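Local coordinates for capsid protein (Pseudomonas phage PP7, PDB 2QUD) that assembles as dimers into the icosahedral T=3 phage shell, binds packaging signals in the genomic RNA and represses translation of the viral replicase, at residues R17-I30 with E33-S47. Numbering follows the deposited sequence.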
loop_
_atom_site.group_PDB
_atom_site.type_symbol
_atom_site.label_atom_id
_atom_site.label_comp_id
_atom_site.label_asym_id
_atom_site.label_seq_id
_atom_site.Cartn_x
_atom_site.Cartn_y
_atom_site.Cartn_z
ATOM N N ARG A 17 -11.132 -9.154 -10.260
ATOM C CA ARG A 17 -10.502 -8.230 -11.209
ATOM C C ARG A 17 -9.158 -8.856 -11.527
ATOM O O ARG A 17 -8.342 -9.073 -10.626
ATOM C CB ARG A 17 -10.297 -6.850 -10.548
ATOM C CG ARG A 17 -11.576 -6.187 -9.998
ATOM C CD ARG A 17 -12.471 -5.707 -11.083
ATOM N NE ARG A 17 -11.896 -4.572 -11.806
ATOM C CZ ARG A 17 -11.931 -3.298 -11.411
ATOM N NH1 ARG A 17 -12.512 -2.932 -10.291
ATOM N NH2 ARG A 17 -11.355 -2.373 -12.162
ATOM N N THR A 18 -8.922 -9.169 -12.807
ATOM C CA THR A 18 -7.692 -9.852 -13.210
ATOM C C THR A 18 -6.773 -8.846 -13.889
ATOM O O THR A 18 -7.180 -8.221 -14.844
ATOM C CB THR A 18 -7.991 -11.018 -14.170
ATOM O OG1 THR A 18 -8.860 -11.947 -13.512
ATOM C CG2 THR A 18 -6.700 -11.698 -14.649
ATOM N N LEU A 19 -5.539 -8.750 -13.406
ATOM C CA LEU A 19 -4.524 -7.898 -14.005
ATOM C C LEU A 19 -3.462 -8.769 -14.640
ATOM O O LEU A 19 -2.856 -9.610 -13.978
ATOM C CB LEU A 19 -3.895 -6.977 -12.978
ATOM C CG LEU A 19 -4.804 -5.838 -12.519
ATOM C CD1 LEU A 19 -5.450 -6.182 -11.184
ATOM C CD2 LEU A 19 -3.978 -4.584 -12.442
ATOM N N THR A 20 -3.221 -8.517 -15.923
ATOM C CA THR A 20 -2.340 -9.323 -16.780
ATOM C C THR A 20 -1.044 -8.611 -17.057
ATOM O O THR A 20 -1.049 -7.424 -17.373
ATOM C CB THR A 20 -3.054 -9.619 -18.129
ATOM O OG1 THR A 20 -4.292 -10.300 -17.848
ATOM C CG2 THR A 20 -2.219 -10.464 -19.004
ATOM N N GLU A 21 0.036 -9.357 -16.941
ATOM C CA GLU A 21 1.364 -8.788 -17.201
ATOM C C GLU A 21 1.477 -8.393 -18.677
ATOM O O GLU A 21 1.216 -9.215 -19.574
ATOM C CB GLU A 21 2.465 -9.760 -16.837
ATOM C CG GLU A 21 3.846 -9.132 -16.668
ATOM C CD GLU A 21 4.897 -10.167 -16.326
ATOM O OE1 GLU A 21 5.565 -10.055 -15.258
ATOM O OE2 GLU A 21 5.101 -11.065 -17.162
ATOM N N ILE A 22 1.827 -7.122 -18.908
ATOM C CA ILE A 22 2.072 -6.596 -20.249
ATOM C C ILE A 22 3.537 -6.183 -20.517
ATOM O O ILE A 22 3.920 -5.969 -21.679
ATOM C CB ILE A 22 1.090 -5.439 -20.586
ATOM C CG1 ILE A 22 1.243 -4.251 -19.662
ATOM C CG2 ILE A 22 -0.375 -5.967 -20.466
ATOM C CD1 ILE A 22 0.612 -2.980 -20.201
ATOM N N GLN A 23 4.337 -6.057 -19.464
ATOM C CA GLN A 23 5.765 -5.716 -19.541
ATOM C C GLN A 23 6.500 -6.359 -18.361
ATOM O O GLN A 23 5.965 -6.376 -17.244
ATOM C CB GLN A 23 5.959 -4.201 -19.490
ATOM C CG GLN A 23 7.376 -3.773 -19.792
ATOM C CD GLN A 23 7.550 -2.295 -19.712
ATOM O OE1 GLN A 23 8.154 -1.774 -18.767
ATOM N NE2 GLN A 23 7.019 -1.600 -20.690
ATOM N N SER A 24 7.685 -6.916 -18.651
ATOM C CA SER A 24 8.576 -7.431 -17.633
ATOM C C SER A 24 9.988 -7.118 -18.120
ATOM O O SER A 24 10.481 -7.754 -19.044
ATOM C CB SER A 24 8.381 -8.925 -17.429
ATOM O OG SER A 24 9.273 -9.401 -16.443
ATOM N N THR A 25 10.611 -6.111 -17.541
ATOM C CA THR A 25 11.943 -5.714 -17.984
ATOM C C THR A 25 12.865 -5.759 -16.769
ATOM O O THR A 25 12.425 -6.050 -15.653
ATOM C CB THR A 25 11.957 -4.257 -18.614
ATOM O OG1 THR A 25 11.513 -3.309 -17.640
ATOM C CG2 THR A 25 11.043 -4.163 -19.823
ATOM N N ALA A 26 14.134 -5.423 -16.980
ATOM C CA ALA A 26 15.095 -5.339 -15.887
ATOM C C ALA A 26 14.562 -4.412 -14.786
ATOM O O ALA A 26 14.696 -4.718 -13.599
ATOM C CB ALA A 26 16.441 -4.846 -16.409
ATOM N N ASP A 27 13.899 -3.316 -15.180
ATOM C CA ASP A 27 13.521 -2.272 -14.220
ATOM C C ASP A 27 12.145 -2.435 -13.594
ATOM O O ASP A 27 11.957 -2.031 -12.464
ATOM C CB ASP A 27 13.621 -0.896 -14.852
ATOM C CG ASP A 27 15.061 -0.463 -15.109
ATOM O OD1 ASP A 27 16.043 -0.897 -14.430
ATOM O OD2 ASP A 27 15.201 0.384 -15.992
ATOM N N ARG A 28 11.171 -2.974 -14.303
ATOM C CA ARG A 28 9.852 -3.098 -13.703
ATOM C C ARG A 28 8.949 -4.081 -14.408
ATOM O O ARG A 28 9.203 -4.461 -15.566
ATOM C CB ARG A 28 9.157 -1.745 -13.677
ATOM C CG ARG A 28 8.828 -1.195 -15.036
ATOM C CD ARG A 28 8.427 0.282 -15.026
ATOM N NE ARG A 28 9.414 1.152 -14.386
ATOM C CZ ARG A 28 10.584 1.499 -14.933
ATOM N NH1 ARG A 28 10.979 1.056 -16.127
ATOM N NH2 ARG A 28 11.391 2.304 -14.269
ATOM N N GLN A 29 7.874 -4.470 -13.727
ATOM C CA GLN A 29 6.763 -5.150 -14.343
ATOM C C GLN A 29 5.589 -4.202 -14.415
ATOM O O GLN A 29 5.432 -3.358 -13.554
ATOM C CB GLN A 29 6.332 -6.369 -13.534
ATOM C CG GLN A 29 7.370 -7.411 -13.395
ATOM C CD GLN A 29 7.056 -8.350 -12.267
ATOM O OE1 GLN A 29 7.457 -8.101 -11.126
ATOM N NE2 GLN A 29 6.268 -9.382 -12.556
ATOM N N ILE A 30 4.744 -4.375 -15.430
ATOM C CA ILE A 30 3.486 -3.641 -15.562
ATOM C C ILE A 30 2.406 -4.666 -15.823
ATOM O O ILE A 30 2.584 -5.547 -16.701
ATOM C CB ILE A 30 3.507 -2.570 -16.684
ATOM C CG1 ILE A 30 4.671 -1.600 -16.480
ATOM C CG2 ILE A 30 2.194 -1.800 -16.686
ATOM C CD1 ILE A 30 4.693 -0.525 -17.514
ATOM N N GLU A 33 -5.452 -4.405 -16.383
ATOM C CA GLU A 33 -6.706 -5.084 -16.476
ATOM C C GLU A 33 -7.215 -5.000 -17.924
ATOM O O GLU A 33 -7.605 -3.935 -18.377
ATOM C CB GLU A 33 -7.746 -4.508 -15.533
ATOM C CG GLU A 33 -8.998 -5.324 -15.542
ATOM C CD GLU A 33 -10.102 -4.750 -14.726
ATOM O OE1 GLU A 33 -10.135 -3.519 -14.523
ATOM O OE2 GLU A 33 -10.964 -5.540 -14.311
ATOM N N LYS A 34 -7.190 -6.124 -18.629
ATOM C CA LYS A 34 -7.533 -6.156 -20.059
ATOM C C LYS A 34 -9.026 -6.254 -20.280
ATOM O O LYS A 34 -9.533 -7.274 -20.762
ATOM C CB LYS A 34 -6.783 -7.273 -20.770
ATOM C CG LYS A 34 -5.309 -7.060 -20.749
ATOM C CD LYS A 34 -4.647 -8.114 -21.632
ATOM C CE LYS A 34 -3.178 -7.861 -21.824
ATOM N NZ LYS A 34 -2.684 -8.840 -22.858
ATOM N N VAL A 35 -9.715 -5.173 -19.909
ATOM C CA VAL A 35 -11.166 -5.030 -20.032
ATOM C C VAL A 35 -11.401 -3.605 -20.558
ATOM O O VAL A 35 -10.695 -2.672 -20.146
ATOM C CB VAL A 35 -11.852 -5.209 -18.646
ATOM C CG1 VAL A 35 -13.376 -5.036 -18.734
ATOM C CG2 VAL A 35 -11.491 -6.572 -18.053
ATOM N N GLY A 36 -12.383 -3.423 -21.428
ATOM C CA GLY A 36 -12.711 -2.099 -21.928
ATOM C C GLY A 36 -11.679 -1.494 -22.877
ATOM O O GLY A 36 -10.748 -2.159 -23.264
ATOM N N PRO A 37 -11.825 -0.211 -23.232
ATOM C CA PRO A 37 -10.854 0.386 -24.150
ATOM C C PRO A 37 -9.500 0.477 -23.493
ATOM O O PRO A 37 -9.420 0.446 -22.272
ATOM C CB PRO A 37 -11.399 1.788 -24.416
ATOM C CG PRO A 37 -12.390 2.042 -23.348
ATOM C CD PRO A 37 -12.867 0.740 -22.808
ATOM N N LEU A 38 -8.439 0.595 -24.287
ATOM C CA LEU A 38 -7.092 0.624 -23.688
ATOM C C LEU A 38 -6.851 1.810 -22.771
ATOM O O LEU A 38 -6.252 1.680 -21.708
ATOM C CB LEU A 38 -5.984 0.557 -24.746
ATOM C CG LEU A 38 -5.437 -0.860 -24.926
ATOM C CD1 LEU A 38 -6.426 -1.691 -25.731
ATOM C CD2 LEU A 38 -4.072 -0.812 -25.570
ATOM N N VAL A 39 -7.337 2.968 -23.180
ATOM C CA VAL A 39 -7.196 4.172 -22.392
ATOM C C VAL A 39 -8.032 3.985 -21.131
ATOM O O VAL A 39 -9.232 3.696 -21.193
ATOM C CB VAL A 39 -7.662 5.437 -23.159
ATOM C CG1 VAL A 39 -7.810 6.621 -22.237
ATOM C CG2 VAL A 39 -6.688 5.751 -24.294
ATOM N N GLY A 40 -7.368 4.166 -20.003
ATOM C CA GLY A 40 -8.015 4.132 -18.715
ATOM C C GLY A 40 -8.020 2.792 -18.016
ATOM O O GLY A 40 -8.603 2.686 -16.943
ATOM N N ARG A 41 -7.398 1.767 -18.610
ATOM C CA ARG A 41 -7.326 0.456 -17.954
ATOM C C ARG A 41 -6.528 0.596 -16.658
ATOM O O ARG A 41 -5.486 1.266 -16.622
ATOM C CB ARG A 41 -6.692 -0.640 -18.803
ATOM C CG ARG A 41 -7.559 -1.053 -19.967
ATOM C CD ARG A 41 -6.888 -2.028 -20.879
ATOM N NE ARG A 41 -7.846 -2.581 -21.831
ATOM C CZ ARG A 41 -7.609 -3.573 -22.681
ATOM N NH1 ARG A 41 -6.422 -4.145 -22.745
ATOM N NH2 ARG A 41 -8.595 -4.035 -23.455
ATOM N N LEU A 42 -7.039 -0.086 -15.641
ATOM C CA LEU A 42 -6.350 -0.219 -14.340
ATOM C C LEU A 42 -4.973 -0.802 -14.580
ATOM O O LEU A 42 -4.842 -1.772 -15.327
ATOM C CB LEU A 42 -7.140 -1.138 -13.429
ATOM C CG LEU A 42 -6.617 -1.320 -12.001
ATOM C CD1 LEU A 42 -6.683 0.021 -11.221
ATOM C CD2 LEU A 42 -7.444 -2.399 -11.326
ATOM N N ARG A 43 -3.961 -0.180 -13.946
ATOM C CA ARG A 43 -2.550 -0.499 -14.094
ATOM C C ARG A 43 -1.890 -0.744 -12.732
ATOM O O ARG A 43 -2.140 0.017 -11.809
ATOM C CB ARG A 43 -1.820 0.690 -14.726
ATOM C CG ARG A 43 -0.557 0.333 -15.506
ATOM C CD ARG A 43 -0.856 0.229 -17.006
ATOM N NE ARG A 43 0.247 0.714 -17.837
ATOM C CZ ARG A 43 0.173 0.959 -19.148
ATOM N NH1 ARG A 43 1.251 1.399 -19.788
ATOM N NH2 ARG A 43 -0.952 0.765 -19.838
ATOM N N LEU A 44 -1.023 -1.750 -12.666
ATOM C CA LEU A 44 -0.176 -2.001 -11.499
ATOM C C LEU A 44 1.248 -2.122 -11.995
ATOM O O LEU A 44 1.548 -2.963 -12.831
ATOM C CB LEU A 44 -0.572 -3.306 -10.797
ATOM C CG LEU A 44 0.308 -3.722 -9.585
ATOM C CD1 LEU A 44 0.278 -2.647 -8.457
ATOM C CD2 LEU A 44 -0.101 -5.092 -9.054
ATOM N N THR A 45 2.129 -1.266 -11.473
ATOM C CA THR A 45 3.532 -1.321 -11.795
ATOM C C THR A 45 4.254 -1.829 -10.557
ATOM O O THR A 45 3.965 -1.373 -9.440
ATOM C CB THR A 45 4.016 0.083 -12.202
ATOM O OG1 THR A 45 3.234 0.547 -13.307
ATOM C CG2 THR A 45 5.529 0.079 -12.556
ATOM N N ALA A 46 5.225 -2.718 -10.763
ATOM C CA ALA A 46 5.947 -3.347 -9.666
ATOM C C ALA A 46 7.458 -3.413 -9.942
ATOM O O ALA A 46 7.885 -3.694 -11.050
ATOM C CB ALA A 46 5.380 -4.725 -9.392
ATOM N N SER A 47 8.246 -3.096 -8.921
ATOM C CA SER A 47 9.702 -3.239 -9.014
ATOM C C SER A 47 10.247 -3.767 -7.700
ATOM O O SER A 47 9.639 -3.610 -6.652
ATOM C CB SER A 47 10.414 -1.953 -9.399
ATOM O OG SER A 47 10.258 -0.963 -8.431
HETATM O O HOH W 1 -6.604 -8.747 -17.494
HETATM O O HOH W 2 -11.011 -8.284 -14.638
HETATM O O HOH W 3 0.115 -9.378 -22.165
#
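R17 meets E33 side-on in a bidentate salt bridge, NE reaching OE2 at 2.8 Å and NH2 reaching OE1 at 2.9 Å. Both nitrogens approach on the syn sides but tilted out of the carboxylate plane, which lies 27° from the guanidinium plane. Bends at chi2 and chi3 (-72° and -69°) turn the arginine back to the extended glutamate, and a water links E33 OE2 to T18 N. A second water joins T18 O and T20 OG1 to K34 N. In its modelled conformer L19 sends CD2 across L44 CB at 4.0 Å and onto L42; all three leucines are buried. The CD-CE part of K34 crosses T20 and runs past I22 in the opposite sense, CE lying 3.6 Å from I22 CG2, while NZ binds a water held by E21 O. I22 CD1 sits over one face of the R43 guanidinium. After the turn, Q29 and A46 form an antiparallel hydrogen-bonded pair, Q29 N to A46 O at 2.8 Å and A46 N to Q29 O at 2.9 Å; Q29 NE2 donates to E21 OE1 and to L123 O of the second subunit. I30, in a non-hydrogen-bonded antiparallel pair with T45, brings CG2 to 3.4 Å from R43 NE. The modelled RNA-binding R43 also salt-bridges E32, contacts compatible with a side chain keeping some mobility.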